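Local coordinates for zinc-binding protein TroA (Treponema pallidum, PDB 1K0F) that binds zinc with high affinity in the periplasm and delivers it to the membrane permease of the TroABC transporter for import, at residues T7-I12 / G28-G33; I216-P221 / E244-A249. All coordinates share one frame; numbering follows the deposited sequence.

How the interactions relate
From the N terminus, the chain first runs through strand 4-7, helix 10-20 and strand 25-28. Interaction 1 closes this beta-alpha-beta unit, where 7-12 meets 28-33. Much later, strand 213-217, helix 225-233 and strand 240-245 form a second such unit, and interaction 2 closes it at 216-221 and 244-249. The two contacts are in series, neither nested nor crossed. Each joins parallel strands at their C-terminal ends, in two separate sheets. Their segments touch: Met-11 and Ile-9 reach the backbone O of Asp-248, and Ala-249 packs on Gly-31 and Gly-33. The two sheet regions meet here beside the zinc site, which contains Asp-248 and is empty in this metal-free closed form.

Interaction 1: residues T7-I12 / G28-G33; sequences TTIGMI and GLMGPG
Thr-8 and Met-30 carry this contact, where two parallel strands of a beta-alpha-beta unit end and their chains turn away. The side chains lie alongside each other and point the same way. Met-30 SD sits 3.6 Å from Thr-8 CB, and its methyl CE follows at 3.8 Å from that same Thr-8 CB. The thioether also touches Ile-9, with Met-30 SD 3.6 Å from the CG2 branch of Ile-9. Met-30 CG is only roughly anti to its own carbonyl carbon (chi1 -34°). With chi2 extended, the sulfur lies close to the peptide link between Thr-8 and Ile-9, Met-30 SD 3.5 Å from Ile-9 N. The bend at chi3 sets the methyl CE beside Thr-8.

Two backbone bonds hold the strand ends together. Leu-29 N donates to Thr-7 O at 2.7 Å. Met-30 N donates to Thr-8 O at 2.8 Å, but from above the carbonyl plane, 37° out of it.

Further residues pack around the corner at Thr-8. Thr-8 OG1 hydrogen-bonds to Glu-63 OE2, outside the two segments. Pro-36 packs against both Ile-9 and Met-30, while Leu-29 packs on helix 43-51. Ile-9 occupies the N-cap position of helix 10-20, which leads to strand 25-28. This end of the sheet lies near the zinc site: the side chain of Ile-9 is about 5 Å from that of the zinc-binding residue Asp-248. Next to the Leu-29 N bond, Leu-29 CB comes 3.0 Å from Thr-7 O.

Interaction 2: residues I216-P221 / E244-A249; sequences IESSIP and ELFSDA
Leu-245 O is gripped by two donors of Ser-218 at the tight centre of this contact. Ser-218 N lies 2.8 Å from Leu-245 O, nearly in line with the carbonyl bond. Ser-218 OG donates to Leu-245 O at 2.9 Å, from a direction tilted 29° out of the carbonyl plane. One residue thus satisfies the carbonyl with its backbone and its hydroxyl. The same OG approaches the Phe-246 ring obliquely, with Ser-218 OG 3.1 Å from Phe-246 CD1. A step back along the strands, Leu-245 N donates to Ile-216 O at 2.7 Å.

Beyond the strand ends, the buried serines gather near Glu-217. Ser-247 OG donates to Glu-217 OE2, and His-168 ND1 is hydrogen-bonded to the same oxygen. The position of OE2 is less sure, so both bonds need caution. Glu-217 is extended beyond CG, which carries its carboxylate out to these partners. Ser-219 OG lies 2.5 Å from Ser-247 OG. Leu-245 points to the same face of the sheet as Glu-217 and packs on helix 260-273.

The other face is nearer solvent. Here Ile-216 and Glu-244 are partly exposed, although the pair itself is closely packed. They cross at an angle, with Ile-216 CD1 3.3 Å from Glu-244 CG. The Glu-244 carboxylate runs past Ser-218 and makes a weak hydrogen bond to His-222.

Asp-248 lies three residues past the end of strand 240-245. Its OD1 makes a weak hydrogen bond to His-168 NE2. Its side chain touches His-37 and His-102, which with His-168 and Asp-248 make up the zinc site. Glu-217 is probably a second-shell partner of His-168. This is a parallel beta-alpha-beta unit whose C-terminal strand ends border the vacant zinc site of a solute-binding protein.

Interaction 1: residues T7-I12 / G28-G33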
ATOM      1  N   THR A   7       9.619  -7.818   8.272  1.00 21.57           N
ATOM      2  CA  THR A   7       9.063  -7.164   7.103  1.00 18.49           C
ATOM      3  C   THR A   7       9.016  -5.653   7.273  1.00 17.71           C
ATOM      4  O   THR A   7       9.113  -5.131   8.384  1.00 15.57           O
ATOM      5  CB  THR A   7       7.641  -7.682   6.812  1.00 15.29           C
ATOM      6  OG1 THR A   7       6.697  -6.925   7.572  1.00 15.37           O
ATOM      7  CG2 THR A   7       7.519  -9.149   7.180  1.00 16.20           C
ATOM      8  N   THR A   8       8.851  -4.964   6.154  1.00 16.44           N
ATOM      9  CA  THR A   8       8.793  -3.523   6.145  1.00 16.08           C
ATOM     10  C   THR A   8       7.358  -3.049   6.282  1.00 14.23           C
ATOM     11  O   THR A   8       6.864  -2.880   7.384  1.00 14.85           O
ATOM     12  CB  THR A   8       9.397  -2.994   4.850  1.00 17.96           C
ATOM     13  OG1 THR A   8       8.852  -3.733   3.749  1.00 23.65           O
ATOM     14  CG2 THR A   8      10.916  -3.178   4.852  1.00 16.37           C
ATOM     15  N   ILE A   9       6.689  -2.826   5.162  1.00 16.10           N
ATOM     16  CA  ILE A   9       5.301  -2.368   5.181  1.00 17.56           C
ATOM     17  C   ILE A   9       4.378  -3.423   5.796  1.00 18.63           C
ATOM     18  O   ILE A   9       4.574  -4.630   5.597  1.00 17.38           O
ATOM     19  CB  ILE A   9       4.824  -2.047   3.764  1.00 17.34           C
ATOM     20  CG1 ILE A   9       5.005  -3.283   2.877  1.00 16.97           C
ATOM     21  CG2 ILE A   9       5.628  -0.886   3.208  1.00 15.88           C
ATOM     22  CD1 ILE A   9       4.368  -3.146   1.524  1.00 19.08           C
ATOM     23  N   GLY A  10       3.378  -2.961   6.543  1.00 17.78           N
ATOM     24  CA  GLY A  10       2.457  -3.874   7.198  1.00 19.72           C
ATOM     25  C   GLY A  10       1.764  -4.872   6.281  1.00 21.43           C
ATOM     26  O   GLY A  10       1.398  -5.969   6.708  1.00 20.78           O
ATOM     27  N   MET A  11       1.592  -4.487   5.021  1.00 23.35           N
ATOM     28  CA  MET A  11       0.921  -5.336   4.050  1.00 25.30           C
ATOM     29  C   MET A  11       1.566  -6.706   3.959  1.00 27.50           C
ATOM     30  O   MET A  11       0.873  -7.723   3.905  1.00 30.95           O
ATOM     31  CB  MET A  11       0.916  -4.669   2.676  1.00 24.09           C
ATOM     32  CG  MET A  11      -0.121  -3.561   2.536  1.00 23.74           C
ATOM     33  SD  MET A  11       0.434  -1.969   3.214  1.00 22.46           S
ATOM     34  CE  MET A  11       1.294  -1.336   1.831  1.00 20.86           C
ATOM     35  N   ILE A  12       2.894  -6.736   3.936  1.00 28.26           N
ATOM     36  CA  ILE A  12       3.636  -7.993   3.861  1.00 26.03           C
ATOM     37  C   ILE A  12       3.426  -8.744   5.171  1.00 25.58           C
ATOM     38  O   ILE A  12       3.126  -9.939   5.178  1.00 24.59           O
ATOM     39  CB  ILE A  12       5.153  -7.738   3.667  1.00 23.84           C
ATOM     40  CG1 ILE A  12       5.385  -7.001   2.343  1.00 23.30           C
ATOM     41  CG2 ILE A  12       5.915  -9.049   3.745  1.00 21.94           C
ATOM     42  CD1 ILE A  12       6.804  -7.024   1.874  1.00 21.86           C
ATOM     43  N   GLY A  28       6.949  -6.308  12.308  1.00 23.08           N
ATOM     44  CA  GLY A  28       6.550  -5.373  11.274  1.00 24.79           C
ATOM     45  C   GLY A  28       7.341  -4.097  11.493  1.00 26.94           C
ATOM     46  O   GLY A  28       7.089  -3.360  12.447  1.00 27.56           O
ATOM     47  N   LEU A  29       8.311  -3.836  10.621  1.00 27.44           N
ATOM     48  CA  LEU A  29       9.152  -2.645  10.748  1.00 28.20           C
ATOM     49  C   LEU A  29       8.433  -1.312  10.545  1.00 28.61           C
ATOM     50  O   LEU A  29       8.737  -0.331  11.225  1.00 30.51           O
ATOM     51  CB  LEU A  29      10.325  -2.727   9.780  1.00 27.29           C
ATOM     52  CG  LEU A  29      11.455  -3.631  10.274  1.00 29.52           C
ATOM     53  CD1 LEU A  29      12.716  -3.344   9.469  1.00 30.93           C
ATOM     54  CD2 LEU A  29      11.684  -3.400  11.760  1.00 29.14           C
ATOM     55  N   MET A  30       7.493  -1.273   9.608  1.00 26.19           N
ATOM     56  CA  MET A  30       6.758  -0.047   9.339  1.00 24.10           C
ATOM     57  C   MET A  30       5.293  -0.216   9.737  1.00 24.12           C
ATOM     58  O   MET A  30       4.552  -0.977   9.115  1.00 26.65           O
ATOM     59  CB  MET A  30       6.875   0.307   7.865  1.00 23.33           C
ATOM     60  CG  MET A  30       8.209  -0.058   7.253  1.00 21.02           C
ATOM     61  SD  MET A  30       8.161   0.317   5.524  1.00 24.18           S
ATOM     62  CE  MET A  30       9.849   0.794   5.212  1.00 24.89           C
ATOM     63  N   GLY A  31       4.884   0.497  10.780  1.00 22.90           N
ATOM     64  CA  GLY A  31       3.516   0.381  11.250  1.00 23.11           C
ATOM     65  C   GLY A  31       2.551   1.468  10.798  1.00 22.95           C
ATOM     66  O   GLY A  31       2.872   2.291   9.933  1.00 22.77           O
ATOM     67  N   PRO A  32       1.345   1.480  11.371  1.00 20.38           N
ATOM     68  CA  PRO A  32       0.358   2.483  10.990  1.00 20.63           C
ATOM     69  C   PRO A  32       0.989   3.867  10.868  1.00 21.36           C
ATOM     70  O   PRO A  32       1.991   4.161  11.517  1.00 21.78           O
ATOM     71  CB  PRO A  32      -0.675   2.420  12.119  1.00 20.86           C
ATOM     72  CG  PRO A  32      -0.163   1.400  13.114  1.00 20.70           C
ATOM     73  CD  PRO A  32       0.835   0.564  12.399  1.00 20.81           C
ATOM     74  N   GLY A  33       0.396   4.706  10.026  1.00 21.29           N
ATOM     75  CA  GLY A  33       0.911   6.049   9.848  1.00 23.10           C
ATOM     76  C   GLY A  33       2.371   6.125   9.434  1.00 25.02           C
ATOM     77  O   GLY A  33       2.989   7.182   9.558  1.00 25.93           O
TER

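Interaction 2: residues I216-P221 / E244-A249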
ATOM      1  N   ILE A 216      -7.623  12.033   2.707  1.00 15.86           N
ATOM      2  CA  ILE A 216      -6.374  12.171   3.437  1.00 17.36           C
ATOM      3  C   ILE A 216      -5.738  10.793   3.382  1.00 18.18           C
ATOM      4  O   ILE A 216      -6.277   9.867   2.779  1.00 20.28           O
ATOM      5  CB  ILE A 216      -6.598  12.558   4.934  1.00 18.12           C
ATOM      6  CG1 ILE A 216      -8.027  12.232   5.355  1.00 16.09           C
ATOM      7  CG2 ILE A 216      -6.335  14.053   5.146  1.00 18.57           C
ATOM      8  CD1 ILE A 216      -8.255  12.358   6.821  1.00 18.01           C
ATOM      9  N   GLU A 217      -4.589  10.649   4.017  1.00 18.62           N
ATOM     10  CA  GLU A 217      -3.922   9.372   4.030  1.00 18.57           C
ATOM     11  C   GLU A 217      -3.190   9.214   5.328  1.00 19.91           C
ATOM     12  O   GLU A 217      -2.706  10.181   5.897  1.00 20.36           O
ATOM     13  CB  GLU A 217      -2.958   9.272   2.874  1.00 20.68           C
ATOM     14  CG  GLU A 217      -3.640   8.987   1.564  1.00 24.42           C
ATOM     15  CD  GLU A 217      -2.651   8.829   0.449  1.00 25.75           C
ATOM     16  OE1 GLU A 217      -3.044   8.940  -0.729  1.00 26.60           O
ATOM     17  OE2 GLU A 217      -1.467   8.597   0.757  1.00 28.10           O
ATOM     18  N   SER A 218      -3.116   7.975   5.787  1.00 22.07           N
ATOM     19  CA  SER A 218      -2.463   7.656   7.038  1.00 23.77           C
ATOM     20  C   SER A 218      -0.955   7.890   7.056  1.00 24.99           C
ATOM     21  O   SER A 218      -0.388   8.133   8.121  1.00 26.19           O
ATOM     22  CB  SER A 218      -2.745   6.198   7.390  1.00 22.67           C
ATOM     23  OG  SER A 218      -3.128   5.490   6.231  1.00 24.15           O
ATOM     24  N   SER A 219      -0.304   7.836   5.896  1.00 24.28           N
ATOM     25  CA  SER A 219       1.149   7.993   5.855  1.00 23.69           C
ATOM     26  C   SER A 219       1.698   9.333   5.405  1.00 24.10           C
ATOM     27  O   SER A 219       2.906   9.510   5.318  1.00 23.20           O
ATOM     28  CB  SER A 219       1.740   6.907   4.974  1.00 24.20           C
ATOM     29  OG  SER A 219       0.864   6.612   3.902  1.00 25.67           O
ATOM     30  N   ILE A 220       0.821  10.285   5.125  1.00 26.97           N
ATOM     31  CA  ILE A 220       1.279  11.582   4.665  1.00 28.05           C
ATOM     32  C   ILE A 220       0.608  12.729   5.418  1.00 27.71           C
ATOM     33  O   ILE A 220      -0.596  12.702   5.653  1.00 28.46           O
ATOM     34  CB  ILE A 220       1.025  11.737   3.127  1.00 29.54           C
ATOM     35  CG1 ILE A 220       2.113  11.003   2.338  1.00 30.25           C
ATOM     36  CG2 ILE A 220       1.062  13.203   2.714  1.00 31.21           C
ATOM     37  CD1 ILE A 220       1.656   9.724   1.700  1.00 31.01           C
ATOM     38  N   PRO A 221       1.400  13.726   5.851  1.00 27.49           N
ATOM     39  CA  PRO A 221       0.918  14.907   6.571  1.00 27.64           C
ATOM     40  C   PRO A 221      -0.379  15.401   5.966  1.00 28.95           C
ATOM     41  O   PRO A 221      -0.416  15.865   4.823  1.00 28.26           O
ATOM     42  CB  PRO A 221       2.034  15.925   6.385  1.00 26.18           C
ATOM     43  CG  PRO A 221       3.250  15.110   6.231  1.00 26.16           C
ATOM     44  CD  PRO A 221       2.866  13.740   5.729  1.00 27.29           C
ATOM     45  N   GLU A 244      -9.994   9.222   5.614  1.00 22.17           N
ATOM     46  CA  GLU A 244      -8.555   9.068   5.601  1.00 21.84           C
ATOM     47  C   GLU A 244      -8.292   7.750   4.945  1.00 21.30           C
ATOM     48  O   GLU A 244      -8.879   6.752   5.322  1.00 22.43           O
ATOM     49  CB  GLU A 244      -8.005   9.045   7.013  1.00 22.40           C
ATOM     50  CG  GLU A 244      -6.600   9.561   7.094  1.00 24.15           C
ATOM     51  CD  GLU A 244      -5.949   9.209   8.396  1.00 24.71           C
ATOM     52  OE1 GLU A 244      -6.625   8.576   9.230  1.00 26.34           O
ATOM     53  OE2 GLU A 244      -4.767   9.555   8.592  1.00 26.50           O
ATOM     54  N   LEU A 245      -7.409   7.726   3.965  1.00 20.80           N
ATOM     55  CA  LEU A 245      -7.148   6.472   3.307  1.00 21.10           C
ATOM     56  C   LEU A 245      -5.807   5.875   3.703  1.00 21.93           C
ATOM     57  O   LEU A 245      -4.919   6.569   4.221  1.00 20.84           O
ATOM     58  CB  LEU A 245      -7.231   6.662   1.796  1.00 21.32           C
ATOM     59  CG  LEU A 245      -8.563   7.245   1.309  1.00 21.31           C
ATOM     60  CD1 LEU A 245      -8.614   7.195  -0.211  1.00 22.69           C
ATOM     61  CD2 LEU A 245      -9.719   6.467   1.904  1.00 23.01           C
ATOM     62  N   PHE A 246      -5.682   4.570   3.485  1.00 21.18           N
ATOM     63  CA  PHE A 246      -4.449   3.866   3.788  1.00 21.94           C
ATOM     64  C   PHE A 246      -3.686   3.811   2.492  1.00 22.95           C
ATOM     65  O   PHE A 246      -4.136   3.183   1.542  1.00 26.62           O
ATOM     66  CB  PHE A 246      -4.744   2.450   4.264  1.00 21.06           C
ATOM     67  CG  PHE A 246      -5.355   2.393   5.622  1.00 19.61           C
ATOM     68  CD1 PHE A 246      -4.622   2.777   6.734  1.00 19.39           C
ATOM     69  CD2 PHE A 246      -6.678   2.030   5.778  1.00 17.67           C
ATOM     70  CE1 PHE A 246      -5.200   2.810   7.981  1.00 20.05           C
ATOM     71  CE2 PHE A 246      -7.267   2.060   7.017  1.00 17.92           C
ATOM     72  CZ  PHE A 246      -6.532   2.451   8.125  1.00 17.09           C
ATOM     73  N   SER A 247      -2.547   4.485   2.437  1.00 22.85           N
ATOM     74  CA  SER A 247      -1.762   4.475   1.220  1.00 23.55           C
ATOM     75  C   SER A 247      -0.702   3.393   1.302  1.00 24.36           C
ATOM     76  O   SER A 247      -0.879   2.295   0.767  1.00 25.12           O
ATOM     77  CB  SER A 247      -1.105   5.831   0.993  1.00 24.66           C
ATOM     78  OG  SER A 247      -0.995   6.561   2.197  1.00 27.61           O
ATOM     79  N   ASP A 248       0.402   3.692   1.975  1.00 24.71           N
ATOM     80  CA  ASP A 248       1.473   2.718   2.100  1.00 23.99           C
ATOM     81  C   ASP A 248       1.408   1.978   3.426  1.00 22.91           C
ATOM     82  O   ASP A 248       2.036   0.932   3.583  1.00 22.52           O
ATOM     83  CB  ASP A 248       2.843   3.399   1.984  1.00 26.74           C
ATOM     84  CG  ASP A 248       2.870   4.504   0.935  1.00 27.27           C
ATOM     85  OD1 ASP A 248       2.309   4.306  -0.164  1.00 26.36           O
ATOM     86  OD2 ASP A 248       3.464   5.572   1.215  1.00 28.49           O
ATOM     87  N   ALA A 249       0.642   2.525   4.369  1.00 23.20           N
ATOM     88  CA  ALA A 249       0.519   1.934   5.702  1.00 23.30           C
ATOM     89  C   ALA A 249      -0.875   1.429   6.049  1.00 23.47           C
ATOM     90  O   ALA A 249      -1.882   1.967   5.582  1.00 22.81           O
ATOM     91  CB  ALA A 249       0.972   2.942   6.764  1.00 22.94           C
TER